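Local coordinates for penicillin-binding protein PbpB (Mycobacterium tuberculosis, PDB 6KGU) that synthesises cross-linked peptidoglycan for the mycobacterial cell wall, its transpeptidase domain being the target of beta-lactam antibiotics such as aztreonam, at residues A[468-473]-A[501-506]; A[295-300]-A[329-334]. All blocks are in the same frame, centred on the assembly; numbering follows the deposited sequence. Where two conformers were deposited one is given.

Contact 1. Residues A[468-473]-A[501-506]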
loop_
_atom_site.group_PDB
_atom_site.type_symbol
_atom_site.label_atom_id
_atom_site.label_comp_id
_atom_site.label_asym_id
_atom_site.label_seq_id
_atom_site.Cartn_x
_atom_site.Cartn_y
_atom_site.Cartn_z
ATOM N N PRO A 468 -2.488 -21.813 3.974
ATOM C CA PRO A 468 -3.146 -23.035 3.482
ATOM C C PRO A 468 -4.657 -22.992 3.663
ATOM O O PRO A 468 -5.173 -22.521 4.679
ATOM C CB PRO A 468 -2.507 -24.144 4.323
ATOM C CG PRO A 468 -1.133 -23.605 4.641
ATOM C CD PRO A 468 -1.340 -22.116 4.849
ATOM N N GLY A 469 -5.364 -23.453 2.638
ATOM C CA GLY A 469 -6.804 -23.360 2.600
ATOM C C GLY A 469 -7.349 -22.137 1.898
ATOM O O GLY A 469 -8.565 -22.044 1.716
ATOM N N TYR A 470 -6.494 -21.199 1.493
ATOM C CA TYR A 470 -6.931 -19.970 0.849
ATOM C C TYR A 470 -6.101 -19.719 -0.402
ATOM O O TYR A 470 -4.904 -20.022 -0.442
ATOM C CB TYR A 470 -6.806 -18.762 1.804
ATOM C CG TYR A 470 -7.727 -18.835 3.005
ATOM C CD1 TYR A 470 -9.075 -18.524 2.887
ATOM C CD2 TYR A 470 -7.247 -19.203 4.258
ATOM C CE1 TYR A 470 -9.923 -18.588 3.981
ATOM C CE2 TYR A 470 -8.088 -19.260 5.357
ATOM C CZ TYR A 470 -9.424 -18.960 5.208
ATOM O OH TYR A 470 -10.267 -19.016 6.293
ATOM N N GLN A 471 -6.744 -19.149 -1.421
ATOM C CA GLN A 471 -6.067 -18.747 -2.658
ATOM C C GLN A 471 -5.392 -17.377 -2.481
ATOM O O GLN A 471 -5.755 -16.380 -3.104
ATOM C CB GLN A 471 -7.056 -18.717 -3.820
ATOM C CG GLN A 471 -7.661 -20.066 -4.206
ATOM C CD GLN A 471 -8.369 -20.035 -5.562
ATOM O OE1 GLN A 471 -8.065 -19.206 -6.424
ATOM N NE2 GLN A 471 -9.304 -20.957 -5.759
ATOM N N MET A 472 -4.383 -17.332 -1.616
ATOM C CA MET A 472 -3.615 -16.100 -1.498
ATOM C C MET A 472 -2.836 -15.860 -2.787
ATOM O O MET A 472 -2.450 -16.798 -3.494
ATOM C CB MET A 472 -2.659 -16.149 -0.308
ATOM C CG MET A 472 -3.361 -16.205 1.080
ATOM S SD MET A 472 -4.584 -14.900 1.327
ATOM C CE MET A 472 -5.320 -15.463 2.866
ATOM N N ALA A 473 -2.639 -14.583 -3.108
ATOM C CA ALA A 473 -1.921 -14.187 -4.316
ATOM C C ALA A 473 -1.204 -12.877 -4.039
ATOM O O ALA A 473 -1.758 -12.010 -3.363
ATOM C CB ALA A 473 -2.874 -14.022 -5.509
ATOM N N ILE A 501 -3.366 -10.074 -2.329
ATOM C CA ILE A 501 -4.823 -10.038 -2.375
ATOM C C ILE A 501 -5.340 -11.255 -1.625
ATOM O O ILE A 501 -4.866 -12.374 -1.857
ATOM C CB ILE A 501 -5.331 -10.035 -3.831
ATOM C CG1 ILE A 501 -4.832 -8.776 -4.575
ATOM C CG2 ILE A 501 -6.847 -10.159 -3.894
ATOM C CD1 ILE A 501 -4.972 -8.845 -6.114
ATOM N N ALA A 502 -6.270 -11.032 -0.703
ATOM C CA ALA A 502 -6.989 -12.116 -0.025
ATOM C C ALA A 502 -8.481 -12.075 -0.414
ATOM O O ALA A 502 -9.191 -11.148 -0.024
ATOM C CB ALA A 502 -6.827 -11.997 1.483
ATOM N N THR A 503 -8.958 -13.017 -1.226
ATOM C CA THR A 503 -8.165 -14.021 -1.922
ATOM C C THR A 503 -8.358 -13.879 -3.433
ATOM O O THR A 503 -9.157 -13.060 -3.892
ATOM C CB THR A 503 -8.592 -15.435 -1.547
ATOM O OG1 THR A 503 -9.958 -15.590 -1.938
ATOM C CG2 THR A 503 -8.472 -15.664 -0.051
ATOM N N ALA A 504 -7.674 -14.732 -4.195
ATOM C CA ALA A 504 -7.744 -14.638 -5.653
ATOM C C ALA A 504 -9.139 -14.967 -6.164
ATOM O O ALA A 504 -9.639 -14.323 -7.096
ATOM C CB ALA A 504 -6.719 -15.570 -6.294
ATOM N N ASP A 505 -9.787 -15.972 -5.574
ATOM C CA ASP A 505 -11.093 -16.361 -6.074
ATOM C C ASP A 505 -12.199 -15.496 -5.494
ATOM O O ASP A 505 -13.262 -15.382 -6.107
ATOM C CB ASP A 505 -11.347 -17.829 -5.768
ATOM C CG ASP A 505 -11.344 -18.118 -4.273
ATOM O OD1 ASP A 505 -10.361 -17.773 -3.576
ATOM O OD2 ASP A 505 -12.348 -18.659 -3.789
ATOM N N ASN A 506 -11.958 -14.865 -4.351
ATOM C CA ASN A 506 -12.911 -13.935 -3.743
ATOM C C ASN A 506 -12.150 -12.771 -3.110
ATOM O O ASN A 506 -11.874 -12.765 -1.902
ATOM C CB ASN A 506 -13.786 -14.651 -2.711
ATOM C CG ASN A 506 -14.883 -13.759 -2.173
ATOM O OD1 ASN A 506 -15.200 -12.731 -2.760
ATOM N ND2 ASN A 506 -15.455 -14.139 -1.049
HETATM O O HOH W 1 -9.533 -18.772 -1.209
#

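Contact 2. Residues A[295-300]-A[329-334]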
loop_
_atom_site.group_PDB
_atom_site.type_symbol
_atom_site.label_atom_id
_atom_site.label_comp_id
_atom_site.label_asym_id
_atom_site.label_seq_id
_atom_site.Cartn_x
_atom_site.Cartn_y
_atom_site.Cartn_z
ATOM N N GLY A 295 19.771 -16.101 -18.891
ATOM C CA GLY A 295 20.183 -15.511 -17.627
ATOM C C GLY A 295 20.390 -14.017 -17.700
ATOM O O GLY A 295 20.365 -13.343 -16.665
ATOM N N SER A 296 20.606 -13.483 -18.895
ATOM C CA SER A 296 20.798 -12.052 -19.037
ATOM C C SER A 296 20.506 -11.690 -20.474
ATOM O O SER A 296 20.562 -12.540 -21.361
ATOM C CB SER A 296 22.220 -11.624 -18.643
ATOM O OG SER A 296 23.182 -12.430 -19.288
ATOM N N ILE A 297 20.191 -10.415 -20.697
ATOM C CA ILE A 297 20.029 -9.898 -22.047
ATOM C C ILE A 297 20.552 -8.471 -22.109
ATOM O O ILE A 297 20.655 -7.769 -21.100
ATOM C CB ILE A 297 18.563 -9.921 -22.540
ATOM C CG1 ILE A 297 17.658 -9.083 -21.629
ATOM C CG2 ILE A 297 18.046 -11.345 -22.691
ATOM C CD1 ILE A 297 16.293 -8.852 -22.239
ATOM N N GLN A 298 20.857 -8.052 -23.332
ATOM C CA GLN A 298 21.185 -6.672 -23.660
ATOM C C GLN A 298 19.931 -6.005 -24.208
ATOM O O GLN A 298 19.393 -6.432 -25.234
ATOM C CB GLN A 298 22.309 -6.608 -24.692
ATOM C CG GLN A 298 23.569 -7.353 -24.284
ATOM C CD GLN A 298 24.254 -6.706 -23.101
ATOM O OE1 GLN A 298 24.858 -7.390 -22.268
ATOM N NE2 GLN A 298 24.164 -5.375 -23.012
ATOM N N MET A 299 19.465 -4.969 -23.527
ATOM C CA MET A 299 18.255 -4.289 -23.952
ATOM C C MET A 299 18.438 -2.799 -23.725
ATOM O O MET A 299 18.955 -2.395 -22.684
ATOM C CB MET A 299 17.031 -4.819 -23.182
ATOM C CG MET A 299 15.734 -4.156 -23.548
ATOM S SD MET A 299 14.299 -4.920 -22.773
ATOM C CE MET A 299 13.016 -3.779 -23.284
ATOM N N GLY A 300 18.021 -1.990 -24.697
ATOM C CA GLY A 300 18.108 -0.548 -24.528
ATOM C C GLY A 300 19.499 -0.052 -24.191
ATOM O O GLY A 300 19.639 0.956 -23.496
ATOM N N THR A 329 10.578 -10.832 -17.640
ATOM C CA THR A 329 9.664 -9.692 -17.620
ATOM C C THR A 329 9.925 -8.767 -18.802
ATOM O O THR A 329 8.988 -8.305 -19.463
ATOM C CB THR A 329 9.797 -8.950 -16.293
ATOM O OG1 THR A 329 9.357 -9.813 -15.229
ATOM C CG2 THR A 329 8.928 -7.670 -16.289
ATOM N N LEU A 330 11.197 -8.520 -19.110
ATOM C CA LEU A 330 11.521 -7.593 -20.192
ATOM C C LEU A 330 11.248 -8.207 -21.558
ATOM O O LEU A 330 10.830 -7.501 -22.478
ATOM C CB LEU A 330 12.973 -7.135 -20.081
ATOM C CG LEU A 330 13.210 -6.194 -18.896
ATOM C CD1 LEU A 330 14.690 -5.892 -18.743
ATOM C CD2 LEU A 330 12.421 -4.920 -19.066
ATOM N N MET A 331 11.480 -9.513 -21.718
ATOM C CA MET A 331 11.132 -10.168 -22.973
ATOM C C MET A 331 9.643 -10.044 -23.258
ATOM O O MET A 331 9.238 -9.692 -24.371
ATOM C CB MET A 331 11.559 -11.632 -22.932
ATOM C CG MET A 331 13.062 -11.784 -22.878
ATOM S SD MET A 331 13.581 -13.481 -22.974
ATOM C CE MET A 331 12.705 -14.004 -24.435
ATOM N N LEU A 332 8.808 -10.311 -22.246
ATOM C CA LEU A 332 7.362 -10.148 -22.390
ATOM C C LEU A 332 6.983 -8.689 -22.571
ATOM O O LEU A 332 6.068 -8.373 -23.336
ATOM C CB LEU A 332 6.627 -10.708 -21.161
ATOM C CG LEU A 332 6.656 -12.216 -20.927
ATOM C CD1 LEU A 332 6.146 -12.543 -19.507
ATOM C CD2 LEU A 332 5.839 -12.950 -22.019
ATOM N N SER A 333 7.643 -7.788 -21.840
ATOM C CA SER A 333 7.383 -6.361 -22.028
ATOM C C SER A 333 7.713 -5.918 -23.457
ATOM O O SER A 333 7.061 -5.010 -23.990
ATOM C CB SER A 333 8.185 -5.533 -21.009
ATOM O OG SER A 333 7.785 -5.831 -19.678
ATOM N N GLN A 334 8.715 -6.541 -24.090
ATOM C CA GLN A 334 9.039 -6.210 -25.479
ATOM C C GLN A 334 7.859 -6.478 -26.402
ATOM O O GLN A 334 7.691 -5.779 -27.408
ATOM C CB GLN A 334 10.257 -6.999 -25.973
ATOM C CG GLN A 334 11.603 -6.562 -25.426
ATOM C CD GLN A 334 12.728 -7.472 -25.903
ATOM O OE1 GLN A 334 12.555 -8.222 -26.859
ATOM N NE2 GLN A 334 13.881 -7.421 -25.227
#

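Contact 1. Residues A[468-473]-A[501-506]
Gln471 lays its amide over the carboxylate of Asp505: the side chains cross at about a right angle, yet their flat ends stack with planes 25° apart. Gln471 CG stands beside the backbone N, anti to the carbonyl carbon (chi1 -65°); the backbone sets Gln471 CB 3.4 Å from Asp505 OD1, and the extended chain carries Gln471 OE1 to 3.6 Å from Asp505 CB. Asp505 OD1 takes a hydrogen bond of 2.8 Å from Thr503 OG1, from above the carboxylate plane, and another from a water bridging to Gln471 N. Gln471 centres an inverse gamma turn, and its carbonyl O receives Ala504 N at 2.8 Å. Next along the chain, Met472 bends at chi2 (-53°), bringing SD to 3.7 Å from Ala502 CB, while Thr503, after a cis peptide bond, crosses Tyr470 obliquely, CG2 4.0 Å from Tyr470 CB. Ala473 and Ile501 form an antiparallel hydrogen-bonded pair (Ile501 N to Ala473 O 2.7 Å, a weak bond returning) that joins strands 473-483 and 493-502 of the transpeptidase domain's antiparallel sheet; helix 531-544 packs on Met472 and Ala502, helix 390-401 on Ile501, and Gln444 NE2 of helix 436-445 is hydrogen-bonded to Gln471 OE1.

Contact 2. Residues A[295-300]-A[329-334]
A two-stranded antiparallel hairpin, 296-299 with 302-305, rests through Ile297 and Met299 on helix 326-336 of the transpeptidase domain. The helix lies close to the active site: the side chain of Leu330 is about 10 Å from that of Ser269, the probable acyl-ester nucleophile, and about 9 Å from the bound aztreonam. Strand and helix axes approach to 10.4 Å at 41°, so side chains alone span the gap. Ile297 and Met299, two residues apart on the strand, both point at the helix, whereas Gln298 between them turns to Thr303 of the partner strand. Met299 runs out straight, CG opposite the backbone N across chi1 (179°) and the rest of the chain fully extended, which drives the sulfur across to Leu330, with SD 3.7 Å from Leu330 CB; beyond it, Met299 CE lies 3.8 Å from Gln334 CG. Ile297 is shorter and reaches the helix with CD1 alone, 4.3 Å from Leu330 CB. Phe377 also touches Met299, and Pro381 touches Leu330. Gln334 comes from the helix in the opposite direction to the two strand side chains, its amide nitrogen NE2 lying 4.1 Å from Ile297 CD1. That same NE2 gives Met299 SD a weak but nearly straight hydrogen bond, 3.5 Å long with an N-H...S angle of 171°.

From the N terminus the chain first lays down strands 21-22, 28-36, 122-127 and 192-195 of a mixed sheet, then enters the transpeptidase domain, where both contacts lie. Contact 2 comes first, closing a loop of 28 residues that includes helix 317-323 and brings helix 326-336 back against the hairpin. The chain runs on through helix 390-401, back to the mixed sheet with strands 412-416 and 422-424, then helix 436-445, before contact 1 closes 27 residues, mostly strand. The loops follow in series, neither nested nor crossed. With centres 30 Å and nearest atoms about 16 Å apart, the two contacts do not touch: contact 2 ties a peripheral hairpin to a helix, contact 1 joins neighbouring sheet strands.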